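Local coordinates for 3-alpha-hydroxysteroid dehydrogenase (Pseudomonas sp., PDB 2DKN), which probably catalyses the NAD(H)-dependent, reversible oxidation of the 3-alpha-hydroxyl group of steroids to the ketone, as a Rossmann-fold short-chain dehydrogenase, at residues 27-32 with 56-61; 4-9 with 15-20. All blocks are in the same frame, centred on the assembly; numbering follows the deposited sequence.

Interaction 1 (27-32 with 56-61); sequences TVIGID and LDRCGG. With NAI (1,4-dihydronicotinamide adenine dinucleotide), chain C.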
loop_
_atom_site.group_PDB
_atom_site.type_symbol
_atom_site.label_atom_id
_atom_site.label_comp_id
_atom_site.label_asym_id
_atom_site.label_seq_id
_atom_site.Cartn_x
_atom_site.Cartn_y
_atom_site.Cartn_z
ATOM N N THR A 27 5.037 24.186 -1.902
ATOM C CA THR A 27 5.713 24.673 -3.098
ATOM C C THR A 27 6.054 23.468 -3.958
ATOM O O THR A 27 6.768 22.575 -3.512
ATOM C CB THR A 27 6.999 25.418 -2.743
ATOM O OG1 THR A 27 6.663 26.603 -2.001
ATOM C CG2 THR A 27 7.731 25.822 -4.002
ATOM N N VAL A 28 5.530 23.444 -5.182
ATOM C CA VAL A 28 5.741 22.301 -6.082
ATOM C C VAL A 28 6.697 22.676 -7.207
ATOM O O VAL A 28 6.522 23.714 -7.841
ATOM C CB VAL A 28 4.406 21.785 -6.676
ATOM C CG1 VAL A 28 4.662 20.639 -7.676
ATOM C CG2 VAL A 28 3.452 21.341 -5.578
ATOM N N ILE A 29 7.728 21.859 -7.426
ATOM C CA ILE A 29 8.635 22.057 -8.542
ATOM C C ILE A 29 8.335 20.974 -9.581
ATOM O O ILE A 29 8.574 19.799 -9.333
ATOM C CB ILE A 29 10.102 21.957 -8.091
ATOM C CG1 ILE A 29 10.420 23.067 -7.058
ATOM C CG2 ILE A 29 11.020 22.025 -9.300
ATOM C CD1 ILE A 29 11.675 22.792 -6.251
ATOM N N GLY A 30 7.772 21.356 -10.720
ATOM C CA GLY A 30 7.355 20.348 -11.703
ATOM C C GLY A 30 8.442 20.092 -12.736
ATOM O O GLY A 30 9.092 21.029 -13.194
ATOM N N ILE A 31 8.650 18.817 -13.086
ATOM C CA ILE A 31 9.608 18.446 -14.128
ATOM C C ILE A 31 8.869 17.588 -15.158
ATOM O O ILE A 31 8.196 16.619 -14.794
ATOM C CB ILE A 31 10.791 17.600 -13.563
ATOM C CG1 ILE A 31 11.492 18.310 -12.388
ATOM C CG2 ILE A 31 11.790 17.215 -14.688
ATOM C CD1 ILE A 31 10.980 17.863 -11.027
ATOM N N ASP A 32 8.948 17.959 -16.435
ATOM C CA ASP A 32 8.297 17.156 -17.461
ATOM C C ASP A 32 9.000 17.466 -18.791
ATOM O O ASP A 32 9.913 18.279 -18.810
ATOM C CB ASP A 32 6.818 17.499 -17.537
ATOM C CG ASP A 32 5.969 16.330 -18.020
ATOM O OD1 ASP A 32 5.179 15.787 -17.211
ATOM O OD2 ASP A 32 6.088 15.952 -19.210
ATOM N N LEU A 56 17.839 21.361 -7.956
ATOM C CA LEU A 56 18.709 21.867 -6.878
ATOM C C LEU A 56 18.710 23.390 -6.837
ATOM O O LEU A 56 18.628 23.989 -5.765
ATOM C CB LEU A 56 20.133 21.350 -7.029
ATOM C CG LEU A 56 20.285 19.836 -6.796
ATOM C CD1 LEU A 56 21.707 19.339 -7.151
ATOM C CD2 LEU A 56 19.932 19.483 -5.359
ATOM N N ASP A 57 18.794 24.008 -8.011
ATOM C CA ASP A 57 18.773 25.463 -8.073
ATOM C C ASP A 57 17.452 25.986 -7.508
ATOM O O ASP A 57 17.439 26.903 -6.686
ATOM C CB ASP A 57 18.965 25.947 -9.512
ATOM C CG ASP A 57 18.882 27.455 -9.624
ATOM O OD1 ASP A 57 19.660 28.132 -8.930
ATOM O OD2 ASP A 57 18.028 27.957 -10.382
ATOM N N ARG A 58 16.341 25.399 -7.936
ATOM C CA ARG A 58 15.026 25.909 -7.531
ATOM C C ARG A 58 14.725 25.740 -6.038
ATOM O O ARG A 58 13.986 26.544 -5.453
ATOM C CB ARG A 58 13.909 25.324 -8.401
ATOM C CG ARG A 58 13.899 25.949 -9.791
ATOM C CD ARG A 58 12.791 25.462 -10.698
ATOM N NE ARG A 58 12.438 26.485 -11.695
ATOM C CZ ARG A 58 13.132 26.767 -12.801
ATOM N NH1 ARG A 58 14.261 26.115 -13.110
ATOM N NH2 ARG A 58 12.694 27.725 -13.610
ATOM N N CYS A 59 15.282 24.701 -5.416
ATOM C CA CYS A 59 14.994 24.453 -4.004
ATOM C C CYS A 59 16.133 24.868 -3.075
ATOM O O CYS A 59 16.073 24.647 -1.855
ATOM C CB CYS A 59 14.626 22.972 -3.784
ATOM S SG CYS A 59 16.013 21.820 -3.902
ATOM N N GLY A 60 17.171 25.467 -3.640
ATOM C CA GLY A 60 18.335 25.864 -2.859
ATOM C C GLY A 60 19.053 24.692 -2.238
ATOM O O GLY A 60 19.653 24.808 -1.163
ATOM N N GLY A 61 19.002 23.547 -2.916
ATOM C CA GLY A 61 19.712 22.354 -2.450
ATOM C C GLY A 61 19.115 21.697 -1.216
ATOM O O GLY A 61 19.787 20.879 -0.573
HETATM P PA NAI C . 0.579 10.479 -18.229
HETATM O O1A NAI C . 1.096 10.170 -19.574
HETATM O O2A NAI C . -0.692 11.236 -18.138
HETATM O O5B NAI C . 1.686 11.287 -17.400
HETATM C C5B NAI C . 3.031 10.907 -17.433
HETATM C C4B NAI C . 3.858 12.182 -17.535
HETATM O O4B NAI C . 5.203 11.743 -17.564
HETATM C C3B NAI C . 3.587 12.970 -18.814
HETATM O O3B NAI C . 3.417 14.349 -18.546
HETATM C C2B NAI C . 4.882 12.762 -19.579
HETATM O O2B NAI C . 5.221 13.820 -20.449
HETATM C C1B NAI C . 5.907 12.544 -18.462
HETATM N N9A NAI C . 7.055 11.879 -19.094
HETATM C C8A NAI C . 7.054 10.711 -19.831
HETATM N N7A NAI C . 8.313 10.523 -20.299
HETATM C C5A NAI C . 9.101 11.562 -19.893
HETATM C C6A NAI C . 10.447 11.894 -20.092
HETATM N N6A NAI C . 11.246 11.220 -20.945
HETATM N N1A NAI C . 10.935 13.052 -19.517
HETATM C C2A NAI C . 10.124 13.876 -18.768
HETATM N N3A NAI C . 8.799 13.557 -18.571
HETATM C C4A NAI C . 8.300 12.420 -19.140
HETATM O O3 NAI C . 0.500 9.055 -17.497
HETATM P PN NAI C . 0.089 8.732 -15.972
HETATM O O1N NAI C . -0.129 9.951 -15.175
HETATM O O2N NAI C . -1.005 7.747 -16.048
HETATM O O5D NAI C . 1.425 7.985 -15.493
HETATM C C5D NAI C . 2.144 8.423 -14.349
HETATM C C4D NAI C . 2.887 7.205 -13.815
HETATM O O4D NAI C . 1.917 6.254 -13.389
HETATM C C3D NAI C . 3.743 6.504 -14.867
HETATM O O3D NAI C . 4.949 6.090 -14.235
HETATM C C2D NAI C . 2.936 5.248 -15.190
HETATM O O2D NAI C . 3.770 4.186 -15.560
HETATM C C1D NAI C . 2.267 4.966 -13.851
HETATM N N1N NAI C . 1.064 4.098 -13.967
HETATM C C2N NAI C . -0.010 4.517 -14.702
HETATM C C3N NAI C . -1.131 3.708 -14.800
HETATM C C7N NAI C . -2.342 4.191 -15.559
HETATM O O7N NAI C . -3.353 3.259 -15.730
HETATM N N7N NAI C . -2.431 5.451 -16.026
HETATM C C4N NAI C . -1.170 2.465 -14.140
HETATM C C5N NAI C . -0.067 2.068 -13.354
HETATM C C6N NAI C . 1.041 2.902 -13.288
#
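With CG1 anti to its carbonyl carbon (chi1 -62°) and the chain extended beyond it (chi2 162°), Ile29 sends CD1 out from strand 27-32 to the last turn of helix 45-59. There the methyl meets two neighbouring residues at their first carbons, Arg58 CB at 4.0 Å and Cys59 CB at 3.9 Å. The second branch of Ile29, CG2, lies near Arg58 CD at 4.1 Å. The isoleucine thus packs obliquely on the aliphatic base of the arginine, whose CG is also anti to its carbonyl carbon and whose chain runs extended to NE. Val3 of strand 3-7 and Ile38 of strand 38-39 also touch Ile29. A Schellman motif follows: Gly60 takes a positive phi of 63°, and Gly61 N donates to Leu56 O at 2.9 Å. This is one helix-on-sheet layer of the Rossmann fold, in which strand 27-32 is the second strand along the chain and carries an acidic residue at its C-terminal end. That residue, Asp32, grips the adenosine ribose of NADH with both carboxylate oxygens: O3B donates to OD1 and O2B to OD2, each at 2.6 Å. The diol is held as in many NAD-dependent relatives, where the acidic group probably disfavours the 2'-phosphate of NADP by charge and bulk. With an alanine here, O2B and O3B would probably lose these two acceptors, and Ala10 N its bond to OD1.

Interaction 2 (4-9 with 15-20); sequences IAITGS and AALKEL. With NAI (1,4-dihydronicotinamide adenine dinucleotide), chain C.
Lys18 and Leu17 of helix 12-23 meet Ile6 and Ser9 of segment 4-9 within the first beta-alpha-beta unit of the Rossmann fold, where the glycine-rich TGxxxGxG turn of short-chain dehydrogenases links strand to helix. Lys18 can be followed outward. Its CB lies near Ile6 CD1, and CG is anti to the backbone N (chi1 163°), running toward the turn. CD passes the CB of Ser9 at 4.2 Å; a bend at chi3 (74°) then brings CE to 3.4 Å from Ser9 O. NZ at the tip donates to that same oxygen at 3.0 Å, approaching from above the carbonyl plane, 41° out of it. The ammonium thereby holds the carbonyl of the turn to the helix. Deeper in, Ile6 CD1 fits against the helix backbone, 3.6 Å from Lys18 N, and against Leu17, whose CG and CD2 it meets from the sheet side. Val67 of strand 65-68 and Ile224 of helix 217-228 also pack on Leu17, making this a buried layer between sheet and helices. Gly8 opens the turn with positive phi, and a side chain there would be crowded by O4B of the adenosine ribose; its CA stands 3.6 Å from that atom. The carbonyl of Ser9 has a further neighbour in Ala15 CA, a CH...O contact of 3.2 Å. One water bridges Lys18 and Ser9 a second time, accepting from Lys18 NZ at 3.1 Å and hydrogen-bonded to Ser9 OG at 2.7 Å.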
loop_
_atom_site.group_PDB
_atom_site.type_symbol
_atom_site.label_atom_id
_atom_site.label_comp_id
_atom_site.label_asym_id
_atom_site.label_seq_id
_atom_site.Cartn_x
_atom_site.Cartn_y
_atom_site.Cartn_z
ATOM N N ILE A 4 8.361 20.334 -2.723
ATOM C CA ILE A 4 8.276 18.977 -3.259
ATOM C C ILE A 4 8.462 19.020 -4.770
ATOM O O ILE A 4 7.771 19.783 -5.451
ATOM C CB ILE A 4 6.920 18.340 -2.941
ATOM C CG1 ILE A 4 6.678 18.304 -1.429
ATOM C CG2 ILE A 4 6.848 16.914 -3.529
ATOM C CD1 ILE A 4 5.226 18.421 -1.093
ATOM N N ALA A 5 9.399 18.212 -5.280
ATOM C CA ALA A 5 9.613 18.048 -6.718
ATOM C C ALA A 5 8.791 16.880 -7.241
ATOM O O ALA A 5 8.730 15.821 -6.606
ATOM C CB ALA A 5 11.080 17.802 -6.999
ATOM N N ILE A 6 8.185 17.059 -8.417
ATOM C CA ILE A 6 7.350 15.999 -9.009
ATOM C C ILE A 6 7.743 15.825 -10.482
ATOM O O ILE A 6 7.558 16.752 -11.282
ATOM C CB ILE A 6 5.856 16.382 -9.000
ATOM C CG1 ILE A 6 5.334 16.588 -7.581
ATOM C CG2 ILE A 6 5.008 15.279 -9.723
ATOM C CD1 ILE A 6 3.831 17.037 -7.568
ATOM N N THR A 7 8.298 14.669 -10.847
ATOM C CA THR A 7 8.521 14.400 -12.267
ATOM C C THR A 7 7.219 13.913 -12.870
ATOM O O THR A 7 6.428 13.251 -12.188
ATOM C CB THR A 7 9.618 13.355 -12.525
ATOM O OG1 THR A 7 9.129 12.043 -12.172
ATOM C CG2 THR A 7 10.901 13.708 -11.744
ATOM N N GLY A 8 6.982 14.261 -14.134
ATOM C CA GLY A 8 5.718 13.937 -14.803
ATOM C C GLY A 8 4.535 14.818 -14.392
ATOM O O GLY A 8 3.384 14.400 -14.459
ATOM N N SER A 9 4.833 16.046 -13.993
ATOM C CA SER A 9 3.845 16.967 -13.456
ATOM C C SER A 9 2.859 17.530 -14.494
ATOM O O SER A 9 1.889 18.191 -14.110
ATOM C CB SER A 9 4.552 18.158 -12.793
ATOM O OG SER A 9 5.412 18.800 -13.723
ATOM N N ALA A 15 0.124 15.596 -12.597
ATOM C CA ALA A 15 -0.642 16.846 -12.688
ATOM C C ALA A 15 -1.642 16.925 -11.534
ATOM O O ALA A 15 -1.808 17.972 -10.911
ATOM C CB ALA A 15 -1.374 16.905 -14.014
ATOM N N ALA A 16 -2.280 15.801 -11.235
ATOM C CA ALA A 16 -3.267 15.770 -10.160
ATOM C C ALA A 16 -2.583 16.052 -8.819
ATOM O O ALA A 16 -3.110 16.776 -7.967
ATOM C CB ALA A 16 -3.993 14.426 -10.146
ATOM N N LEU A 17 -1.402 15.472 -8.641
ATOM C CA LEU A 17 -0.657 15.615 -7.404
ATOM C C LEU A 17 -0.114 17.044 -7.254
ATOM O O LEU A 17 -0.145 17.623 -6.166
ATOM C CB LEU A 17 0.488 14.590 -7.376
ATOM C CG LEU A 17 1.356 14.654 -6.139
ATOM C CD1 LEU A 17 0.555 14.233 -4.873
ATOM C CD2 LEU A 17 2.579 13.738 -6.369
ATOM N N LYS A 18 0.379 17.612 -8.353
ATOM C CA LYS A 18 0.865 18.992 -8.335
ATOM C C LYS A 18 -0.249 19.914 -7.840
ATOM O O LYS A 18 -0.033 20.770 -6.987
ATOM C CB LYS A 18 1.314 19.404 -9.744
ATOM C CG LYS A 18 1.461 20.916 -9.996
ATOM C CD LYS A 18 1.927 21.164 -11.447
ATOM C CE LYS A 18 0.756 20.924 -12.441
ATOM N NZ LYS A 18 1.074 21.058 -13.937
ATOM N N GLU A 19 -1.450 19.718 -8.374
ATOM C CA GLU A 19 -2.600 20.530 -7.984
ATOM C C GLU A 19 -2.973 20.306 -6.517
ATOM O O GLU A 19 -3.155 21.259 -5.757
ATOM C CB GLU A 19 -3.762 20.171 -8.883
ATOM C CG GLU A 19 -5.060 20.865 -8.565
ATOM C CD GLU A 19 -6.047 20.692 -9.702
ATOM O OE1 GLU A 19 -5.815 21.285 -10.780
ATOM O OE2 GLU A 19 -7.043 19.960 -9.530
ATOM N N LEU A 20 -3.090 19.044 -6.127
ATOM C CA LEU A 20 -3.373 18.697 -4.724
ATOM C C LEU A 20 -2.405 19.362 -3.727
ATOM O O LEU A 20 -2.833 20.010 -2.767
ATOM C CB LEU A 20 -3.377 17.164 -4.560
ATOM C CG LEU A 20 -3.786 16.560 -3.207
ATOM C CD1 LEU A 20 -4.044 15.060 -3.371
ATOM C CD2 LEU A 20 -2.721 16.787 -2.153
HETATM P PA NAI C . 0.579 10.479 -18.229
HETATM O O1A NAI C . 1.096 10.170 -19.574
HETATM O O2A NAI C . -0.692 11.236 -18.138
HETATM O O5B NAI C . 1.686 11.287 -17.400
HETATM C C5B NAI C . 3.031 10.907 -17.433
HETATM C C4B NAI C . 3.858 12.182 -17.535
HETATM O O4B NAI C . 5.203 11.743 -17.564
HETATM C C3B NAI C . 3.587 12.970 -18.814
HETATM O O3B NAI C . 3.417 14.349 -18.546
HETATM C C2B NAI C . 4.882 12.762 -19.579
HETATM O O2B NAI C . 5.221 13.820 -20.449
HETATM C C1B NAI C . 5.907 12.544 -18.462
HETATM N N9A NAI C . 7.055 11.879 -19.094
HETATM C C8A NAI C . 7.054 10.711 -19.831
HETATM N N7A NAI C . 8.313 10.523 -20.299
HETATM C C5A NAI C . 9.101 11.562 -19.893
HETATM C C6A NAI C . 10.447 11.894 -20.092
HETATM N N6A NAI C . 11.246 11.220 -20.945
HETATM N N1A NAI C . 10.935 13.052 -19.517
HETATM C C2A NAI C . 10.124 13.876 -18.768
HETATM N N3A NAI C . 8.799 13.557 -18.571
HETATM C C4A NAI C . 8.300 12.420 -19.140
HETATM O O3 NAI C . 0.500 9.055 -17.497
HETATM P PN NAI C . 0.089 8.732 -15.972
HETATM O O1N NAI C . -0.129 9.951 -15.175
HETATM O O2N NAI C . -1.005 7.747 -16.048
HETATM O O5D NAI C . 1.425 7.985 -15.493
HETATM C C5D NAI C . 2.144 8.423 -14.349
HETATM C C4D NAI C . 2.887 7.205 -13.815
HETATM O O4D NAI C . 1.917 6.254 -13.389
HETATM C C3D NAI C . 3.743 6.504 -14.867
HETATM O O3D NAI C . 4.949 6.090 -14.235
HETATM C C2D NAI C . 2.936 5.248 -15.190
HETATM O O2D NAI C . 3.770 4.186 -15.560
HETATM C C1D NAI C . 2.267 4.966 -13.851
HETATM N N1N NAI C . 1.064 4.098 -13.967
HETATM C C2N NAI C . -0.010 4.517 -14.702
HETATM C C3N NAI C . -1.131 3.708 -14.800
HETATM C C7N NAI C . -2.342 4.191 -15.559
HETATM O O7N NAI C . -3.353 3.259 -15.730
HETATM N N7N NAI C . -2.431 5.451 -16.026
HETATM C C4N NAI C . -1.170 2.465 -14.140
HETATM C C5N NAI C . -0.067 2.068 -13.354
HETATM C C6N NAI C . 1.041 2.902 -13.288
HETATM O O HOH W 1 3.941 20.724 -14.972
#

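From the N terminus, strand 3-7 runs into the glycine-rich turn and helix 12-23, and interaction 2 closes this short loop with five residues between its segments. The chain returns as strand 27-32, passes through strand 38-39 and helix 45-59, and interaction 1 closes that second, wider loop of 23 residues. The two are in series, neither nested nor crossing, with centres about 11 Å apart. Strands 3-7 and 27-32 are parallel neighbours in the sheet, and just past the first a probable hydrogen bond runs from Gly8 N to Ile31 O, 2.7 Å. Together the contacts attach helices 12-23 and 45-59 to this strand pair, whose C-terminal ends meet the adenosine half of NADH.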